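Local coordinates for protein beta-methylmalyl-CoA dehydratase (Chloroflexus aurantiacus, PDB 4E3E) that catalyses the reversible dehydration of (2R,3S)-beta-methylmalyl-CoA to mesaconyl-CoA in the glyoxylate assimilation cycle used to regenerate acetyl-CoA, at residues H22-T27 and L224-A229; H70-K75 and D103-T108; H128-G131 and E137-L140. One frame throughout, in Å; residues are numbered along the deposited sequence.

Interaction 1. Residues H22-T27 and L224-A229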
loop_
_atom_site.group_PDB
_atom_site.type_symbol
_atom_site.label_atom_id
_atom_site.label_comp_id
_atom_site.label_asym_id
_atom_site.label_seq_id
_atom_site.Cartn_x
_atom_site.Cartn_y
_atom_site.Cartn_z
ATOM N N HIS A 22 15.182 19.622 -10.361
ATOM C CA HIS A 22 14.605 18.326 -10.566
ATOM C C HIS A 22 13.152 18.311 -10.932
ATOM O O HIS A 22 12.389 19.154 -10.527
ATOM C CB HIS A 22 14.878 17.428 -9.366
ATOM C CG HIS A 22 16.330 17.331 -8.994
ATOM N ND1 HIS A 22 17.216 16.750 -9.765
ATOM C CD2 HIS A 22 17.014 17.784 -7.906
ATOM C CE1 HIS A 22 18.401 16.806 -9.205
ATOM N NE2 HIS A 22 18.285 17.440 -8.071
ATOM N N ALA A 23 12.754 17.295 -11.653
ATOM C CA ALA A 23 11.384 17.109 -12.043
ATOM C C ALA A 23 10.480 16.599 -10.933
ATOM O O ALA A 23 10.932 16.172 -9.918
ATOM C CB ALA A 23 11.319 16.186 -13.230
ATOM N N THR A 24 9.191 16.613 -11.187
ATOM C CA THR A 24 8.238 15.949 -10.345
ATOM C C THR A 24 8.091 16.398 -8.932
ATOM O O THR A 24 8.312 15.672 -8.026
ATOM C CB THR A 24 8.540 14.443 -10.297
ATOM O OG1 THR A 24 9.071 14.049 -11.532
ATOM C CG2 THR A 24 7.321 13.670 -10.022
ATOM N N PRO A 25 7.664 17.625 -8.759
ATOM C CA PRO A 25 7.289 18.110 -7.452
ATOM C C PRO A 25 6.154 17.269 -6.903
ATOM O O PRO A 25 5.350 16.772 -7.625
ATOM C CB PRO A 25 6.831 19.521 -7.723
ATOM C CG PRO A 25 6.474 19.549 -9.123
ATOM C CD PRO A 25 7.319 18.552 -9.821
ATOM N N ARG A 26 6.165 17.049 -5.607
ATOM C CA ARG A 26 5.324 16.062 -5.022
ATOM C C ARG A 26 4.504 16.518 -3.848
ATOM O O ARG A 26 5.041 16.806 -2.830
ATOM C CB ARG A 26 6.231 14.936 -4.570
ATOM C CG ARG A 26 5.534 13.843 -3.827
ATOM C CD ARG A 26 4.834 12.921 -4.778
ATOM N NE ARG A 26 4.907 11.551 -4.346
ATOM C CZ ARG A 26 4.224 11.067 -3.341
ATOM N NH1 ARG A 26 3.401 11.841 -2.694
ATOM N NH2 ARG A 26 4.361 9.821 -3.006
ATOM N N THR A 27 3.193 16.493 -3.987
ATOM C CA THR A 27 2.274 16.756 -2.879
ATOM C C THR A 27 2.221 15.517 -1.999
ATOM O O THR A 27 1.993 14.403 -2.492
ATOM C CB THR A 27 0.864 17.105 -3.378
ATOM O OG1 THR A 27 0.941 18.263 -4.203
ATOM C CG2 THR A 27 -0.089 17.380 -2.212
ATOM N N LEU A 224 7.030 4.799 -4.061
ATOM C CA LEU A 224 6.370 5.865 -3.290
ATOM C C LEU A 224 7.250 7.120 -3.338
ATOM O O LEU A 224 6.747 8.252 -3.410
ATOM C CB LEU A 224 6.120 5.426 -1.839
ATOM C CG LEU A 224 5.447 6.456 -0.915
ATOM C CD1 LEU A 224 4.006 6.713 -1.348
ATOM C CD2 LEU A 224 5.491 6.013 0.540
ATOM N N TYR A 225 8.568 6.894 -3.321
ATOM C CA TYR A 225 9.557 7.970 -3.363
ATOM C C TYR A 225 9.795 8.476 -4.788
ATOM O O TYR A 225 10.521 9.468 -4.979
ATOM C CB TYR A 225 10.893 7.518 -2.726
ATOM C CG TYR A 225 10.715 6.870 -1.357
ATOM C CD1 TYR A 225 9.747 7.354 -0.444
ATOM C CD2 TYR A 225 11.503 5.795 -0.979
ATOM C CE1 TYR A 225 9.565 6.749 0.796
ATOM C CE2 TYR A 225 11.348 5.186 0.263
ATOM C CZ TYR A 225 10.382 5.660 1.134
ATOM O OH TYR A 225 10.236 5.053 2.337
ATOM N N GLN A 226 9.179 7.809 -5.776
ATOM C CA GLN A 226 9.407 8.113 -7.207
ATOM C C GLN A 226 10.934 8.105 -7.494
ATOM O O GLN A 226 11.494 8.952 -8.199
ATOM C CB GLN A 226 8.670 9.401 -7.601
ATOM C CG GLN A 226 7.142 9.204 -7.639
ATOM C CD GLN A 226 6.411 10.528 -7.608
ATOM O OE1 GLN A 226 6.720 11.374 -6.780
ATOM N NE2 GLN A 226 5.458 10.730 -8.533
ATOM N N ASN A 227 11.586 7.128 -6.877
ATOM C CA ASN A 227 13.021 6.885 -7.006
ATOM C C ASN A 227 13.142 5.824 -8.092
ATOM O O ASN A 227 12.529 4.767 -8.001
ATOM C CB ASN A 227 13.581 6.416 -5.643
ATOM C CG ASN A 227 15.035 5.907 -5.700
ATOM O OD1 ASN A 227 15.520 5.439 -6.724
ATOM N ND2 ASN A 227 15.731 5.996 -4.564
ATOM N N THR A 228 13.902 6.125 -9.141
ATOM C CA THR A 228 13.910 5.279 -10.333
ATOM C C THR A 228 15.144 4.414 -10.520
ATOM O O THR A 228 15.265 3.823 -11.586
ATOM C CB THR A 228 13.834 6.111 -11.621
ATOM O OG1 THR A 228 14.980 6.978 -11.678
ATOM C CG2 THR A 228 12.554 6.966 -11.658
ATOM N N ALA A 229 16.070 4.384 -9.553
ATOM C CA ALA A 229 17.344 3.671 -9.753
ATOM C C ALA A 229 17.046 2.231 -10.123
ATOM O O ALA A 229 16.225 1.583 -9.490
ATOM C CB ALA A 229 18.263 3.757 -8.519
#
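Arg26 reaches from its strand to the end of a helix far along the chain and meets Leu224 and Gln226 there. CG stands anti to the backbone N (chi1 175°), and the chain then bends at chi2 and chi3. This brings the edge of the guanidinium to Leu224 O at the helix end and to Gln226 OE1. Arg26 NH2 donates to Leu224 O at 2.9 Å. The donor lies in the carbonyl plane, while the oxygen is tilted out of the guanidinium plane. Beside this bond, Leu224 CD1 comes to 3.5 Å from Arg26 NH2. Arg26 NE makes a second, weak bond to Gln226 OE1 at 3.0 Å, bent to 128° at the hydrogen. The guanidinium and amide planes stand 78° apart. Arg26 NH1 turns back to Thr27 O at 2.9 Å and also forms a salt bridge with Asp32. Were Arg26 cut back to an alanine, Leu224 O and Gln226 OE1 would probably lose this donor, and Asp32 is likely to be left without its charged partner.

Gln226 runs extended beyond CG, which places its amide between Arg26 and Thr24. Thr24 CG2 touches Gln226 NE2 at 3.8 Å. OE1 also accepts from Lys75 NZ, which bonds Thr24 O as well and so ties Gln226 to the other segment. Gln226 NE2 is bonded to Ser42 O and Ser48 OG of the second subunit. Both ends of the buried amide are thus held by polar partners. Gln226 has positive phi and ends the preceding helix in a Schellman motif.

The contact is buried and joins strand 19-27, an outermost strand of the sheet within this chain, to the end of helix 215-224 and the loop after it. Leu224 packs on helix 30-40, Tyr225 meets helices 30-40 and 65-80, and strand 19-27 pairs with strand 104-116.

Interaction 2. Residues H70-K75 and D103-T108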
loop_
_atom_site.group_PDB
_atom_site.type_symbol
_atom_site.label_atom_id
_atom_site.label_comp_id
_atom_site.label_asym_id
_atom_site.label_seq_id
_atom_site.Cartn_x
_atom_site.Cartn_y
_atom_site.Cartn_z
ATOM N N HIS A 70 13.364 10.656 2.006
ATOM C CA HIS A 70 13.317 9.767 0.833
ATOM C C HIS A 70 12.665 10.382 -0.381
ATOM O O HIS A 70 13.065 10.136 -1.510
ATOM C CB HIS A 70 12.640 8.445 1.176
ATOM C CG HIS A 70 13.315 7.695 2.294
ATOM N ND1 HIS A 70 14.659 7.598 2.387
ATOM C CD2 HIS A 70 12.791 7.010 3.387
ATOM C CE1 HIS A 70 14.981 6.878 3.481
ATOM N NE2 HIS A 70 13.839 6.518 4.092
ATOM N N ILE A 71 11.661 11.212 -0.157
ATOM C CA ILE A 71 11.024 11.922 -1.259
ATOM C C ILE A 71 11.961 12.966 -1.894
ATOM O O ILE A 71 12.101 12.994 -3.122
ATOM C CB ILE A 71 9.660 12.504 -0.837
ATOM C CG1 ILE A 71 8.662 11.336 -0.665
ATOM C CG2 ILE A 71 9.146 13.506 -1.880
ATOM C CD1 ILE A 71 7.358 11.720 -0.019
ATOM N N VAL A 72 12.600 13.801 -1.062
ATOM C CA VAL A 72 13.600 14.776 -1.528
ATOM C C VAL A 72 14.740 14.045 -2.267
ATOM O O VAL A 72 15.099 14.398 -3.409
ATOM C CB VAL A 72 14.117 15.658 -0.362
ATOM C CG1 VAL A 72 15.359 16.452 -0.775
ATOM C CG2 VAL A 72 13.020 16.635 0.088
ATOM N N PHE A 73 15.274 13.007 -1.632
ATOM C CA PHE A 73 16.313 12.162 -2.248
ATOM C C PHE A 73 15.856 11.562 -3.573
ATOM O O PHE A 73 16.571 11.652 -4.582
ATOM C CB PHE A 73 16.754 11.074 -1.262
ATOM C CG PHE A 73 17.872 10.179 -1.758
ATOM C CD1 PHE A 73 17.636 9.164 -2.680
ATOM C CD2 PHE A 73 19.168 10.312 -1.235
ATOM C CE1 PHE A 73 18.674 8.308 -3.093
ATOM C CE2 PHE A 73 20.193 9.465 -1.637
ATOM C CZ PHE A 73 19.952 8.458 -2.574
ATOM N N GLY A 74 14.674 10.950 -3.579
ATOM C CA GLY A 74 14.137 10.328 -4.793
ATOM C C GLY A 74 14.078 11.250 -6.007
ATOM O O GLY A 74 14.416 10.835 -7.108
ATOM N N LYS A 75 13.643 12.496 -5.808
ATOM C CA LYS A 75 13.604 13.486 -6.889
ATOM C C LYS A 75 14.958 13.713 -7.562
ATOM O O LYS A 75 15.009 14.056 -8.750
ATOM C CB LYS A 75 13.126 14.853 -6.385
ATOM C CG LYS A 75 11.859 14.834 -5.577
ATOM C CD LYS A 75 10.711 14.423 -6.438
ATOM C CE LYS A 75 9.965 13.243 -5.844
ATOM N NZ LYS A 75 9.072 12.922 -6.979
ATOM N N ASP A 103 1.182 19.476 1.815
ATOM C CA ASP A 103 2.350 20.258 1.382
ATOM C C ASP A 103 2.960 19.655 0.135
ATOM O O ASP A 103 2.867 18.443 -0.077
ATOM C CB ASP A 103 3.417 20.336 2.488
ATOM C CG ASP A 103 3.004 21.241 3.648
ATOM O OD1 ASP A 103 2.001 21.981 3.509
ATOM O OD2 ASP A 103 3.689 21.211 4.699
ATOM N N THR A 104 3.597 20.503 -0.670
ATOM C CA THR A 104 4.248 20.067 -1.898
ATOM C C THR A 104 5.742 20.384 -1.900
ATOM O O THR A 104 6.149 21.533 -1.709
ATOM C CB THR A 104 3.564 20.701 -3.119
ATOM O OG1 THR A 104 2.167 20.380 -3.069
ATOM C CG2 THR A 104 4.178 20.188 -4.443
ATOM N N LEU A 105 6.550 19.357 -2.155
ATOM C CA LEU A 105 8.002 19.492 -2.131
ATOM C C LEU A 105 8.592 19.492 -3.537
ATOM O O LEU A 105 8.191 18.703 -4.404
ATOM C CB LEU A 105 8.644 18.375 -1.288
ATOM C CG LEU A 105 8.142 18.161 0.156
ATOM C CD1 LEU A 105 9.043 17.186 0.896
ATOM C CD2 LEU A 105 8.004 19.465 0.950
ATOM N N SER A 106 9.531 20.403 -3.760
ATOM C CA SER A 106 10.379 20.363 -4.950
ATOM C C SER A 106 11.844 20.433 -4.532
ATOM O O SER A 106 12.179 20.966 -3.466
ATOM C CB SER A 106 10.020 21.469 -5.937
ATOM O OG SER A 106 9.647 22.641 -5.260
ATOM N N THR A 107 12.707 19.883 -5.374
ATOM C CA THR A 107 14.107 19.703 -5.021
ATOM C C THR A 107 15.024 20.284 -6.100
ATOM O O THR A 107 14.728 20.227 -7.303
ATOM C CB THR A 107 14.416 18.214 -4.740
ATOM O OG1 THR A 107 13.492 17.723 -3.761
ATOM C CG2 THR A 107 15.849 18.037 -4.182
ATOM N N THR A 108 16.124 20.881 -5.660
ATOM C CA THR A 108 17.173 21.309 -6.575
ATOM C C THR A 108 18.469 20.819 -5.986
ATOM O O THR A 108 18.578 20.693 -4.763
ATOM C CB THR A 108 17.241 22.836 -6.710
ATOM O OG1 THR A 108 17.618 23.386 -5.450
ATOM C CG2 THR A 108 15.890 23.411 -7.116
#
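This contact belongs to the hotdog fold, in which a long helix is wrapped by an antiparallel sheet. Helix 65-80 lies against strand 104-116. The axes of segments 70-75 and 104-108 approach to 7.9 Å and cross at -45°. The contact is buried and made by packing, without a hydrogen bond between the segments.

Val72 presents both methyl groups to the strand. Val72 CG2 meets Leu105 CD1 at 4.1 Å, the two side chains crossing at about a right angle. Val72 CG1 sits 3.8 Å from Thr107 CG2. One turn on, Lys75 lays only the start of its chain on the strand. Lys75 CB comes within 4.0 Å of Thr107 CB, and bends at chi2 and chi3 carry the amine away to Gln226 OE1 and Thr24 O.

Leu105 also packs on Val68 of the same helix, and its side chain is about 7 Å from that of Ile63, which is inferred by similarity to bind substrate.

Thr107 OG1 stands anti to its own carbonyl carbon (chi1 -53°). This turns the hydroxyl toward the helix, where it is buried with no polar partner in the model. Thr107 OG1 rests 3.7 Å from Val72 CA and 3.8 Å from Lys75 CG.

Interaction 3. Residues H128-G131 and E137-L140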
loop_
_atom_site.group_PDB
_atom_site.type_symbol
_atom_site.label_atom_id
_atom_site.label_comp_id
_atom_site.label_asym_id
_atom_site.label_seq_id
_atom_site.Cartn_x
_atom_site.Cartn_y
_atom_site.Cartn_z
ATOM N N HIS A 128 24.839 19.464 -3.161
ATOM C CA HIS A 128 24.040 20.036 -2.101
ATOM C C HIS A 128 22.623 20.012 -2.603
ATOM O O HIS A 128 22.292 20.733 -3.546
ATOM C CB HIS A 128 24.508 21.464 -1.809
ATOM C CG HIS A 128 23.752 22.155 -0.686
ATOM N ND1 HIS A 128 23.436 23.464 -0.730
ATOM C CD2 HIS A 128 23.265 21.679 0.523
ATOM C CE1 HIS A 128 22.781 23.812 0.394
ATOM N NE2 HIS A 128 22.682 22.720 1.165
ATOM N N SER A 129 21.784 19.160 -2.009
ATOM C CA SER A 129 20.357 19.065 -2.391
ATOM C C SER A 129 19.459 19.792 -1.389
ATOM O O SER A 129 19.640 19.673 -0.170
ATOM C CB SER A 129 19.917 17.608 -2.512
ATOM O OG SER A 129 20.616 16.959 -3.549
ATOM N N VAL A 130 18.489 20.538 -1.911
ATOM C CA VAL A 130 17.627 21.389 -1.092
ATOM C C VAL A 130 16.166 21.131 -1.474
ATOM O O VAL A 130 15.793 21.236 -2.656
ATOM C CB VAL A 130 17.993 22.868 -1.300
ATOM C CG1 VAL A 130 17.051 23.801 -0.520
ATOM C CG2 VAL A 130 19.456 23.117 -0.908
ATOM N N GLY A 131 15.350 20.763 -0.485
ATOM C CA GLY A 131 13.919 20.546 -0.705
ATOM C C GLY A 131 13.179 21.700 -0.081
ATOM O O GLY A 131 13.472 22.048 1.054
ATOM N N GLU A 137 9.829 27.562 1.606
ATOM C CA GLU A 137 10.595 27.318 2.842
ATOM C C GLU A 137 11.371 26.015 2.693
ATOM O O GLU A 137 10.829 25.031 2.215
ATOM C CB GLU A 137 9.666 27.201 4.045
ATOM C CG GLU A 137 8.782 28.432 4.277
ATOM C CD GLU A 137 7.729 28.209 5.365
ATOM O OE1 GLU A 137 6.941 27.224 5.294
ATOM O OE2 GLU A 137 7.686 29.030 6.300
ATOM N N VAL A 138 12.634 26.019 3.110
ATOM C CA VAL A 138 13.462 24.819 3.102
ATOM C C VAL A 138 12.951 23.878 4.188
ATOM O O VAL A 138 12.801 24.282 5.341
ATOM C CB VAL A 138 14.933 25.200 3.361
ATOM C CG1 VAL A 138 15.802 23.962 3.517
ATOM C CG2 VAL A 138 15.450 26.130 2.248
ATOM N N VAL A 139 12.661 22.636 3.806
ATOM C CA VAL A 139 12.197 21.619 4.737
ATOM C C VAL A 139 13.340 20.652 5.009
ATOM O O VAL A 139 13.353 19.957 6.031
ATOM C CB VAL A 139 10.935 20.874 4.212
ATOM C CG1 VAL A 139 9.795 21.884 3.959
ATOM C CG2 VAL A 139 11.249 20.063 2.966
ATOM N N LEU A 140 14.305 20.634 4.094
ATOM C CA LEU A 140 15.469 19.774 4.219
ATOM C C LEU A 140 16.561 20.229 3.264
ATOM O O LEU A 140 16.294 20.549 2.098
ATOM C CB LEU A 140 15.089 18.334 3.890
ATOM C CG LEU A 140 16.213 17.291 3.793
ATOM C CD1 LEU A 140 16.909 17.118 5.140
ATOM C CD2 LEU A 140 15.667 15.961 3.282
#
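Residues 137-140 meet the neighbouring strand mainly at Gly131. The CB of Glu137 points away from strand 122-132. Glu137 OE1 is hydrogen-bonded to Asn133 ND2, in the link between the strands. Its side chain also touches Ala97, a residue of the substrate site by similarity.

Val138 crosses Val130 obliquely. Val138 CG2 lies 4.0 Å from Val130 CG1. In Val138 this branch is anti to the carbonyl carbon; in Val130 the touching branch is anti to the backbone N (chi1 177°). The CA of Val138 also makes a CA-H...O contact of 3.4 Å with Gly131 O.

At Val139 the chain turns a corner. Val139 N donates to Gly131 O at 2.9 Å, with the donor tilted from the carbonyl plane. Val139 CG2 sits between the backbone N and the carbonyl carbon, and lies 3.5 Å from the same Gly131 O. Val139 and Leu140 both face Gly131, a classic beta bulge in the antiparallel hairpin of strands 122-132 and 138-149. The hairpin is part of the hotdog sheet. Val139 also packs on Val68 of helix 65-80.

Leu140 forms an antiparallel hydrogen-bonded pair with Gly131. Gly131 N donates to Leu140 O at 2.8 Å in a nearly straight bond. The return bond, from Leu140 N to Gly131 O, is weak at 3.5 Å. Leu140 O is also 3.6 Å from Val130 CA in a second CA-H...O contact. The side chain of Leu140 packs against Phe69 and Val72 of helix 65-80, and against Phe95 of strand 84-95.

All three contacts lie in one antiparallel sheet and its helical surroundings. Strands 19-27, 104-116, 122-132 and 138-149 follow one another across it. Interactions 2 and 3 come in series along the chain, both nested inside the long loop closed by interaction 1. The centres of interactions 1 and 2 are about 7 Å apart, and Thr27 OG1 probably hydrogen-bonds Thr104 OG1 between them. The centres of interactions 2 and 3 are about 8 Å apart, and the two meet where Leu105 packs on Val139. Interactions 1 and 3 do not touch. Helix 65-80 supplies one side of interaction 2 and packs on side chains of interactions 1 and 3. Interactions 1 and 2 also touch the second subunit, consistent with the homodimer.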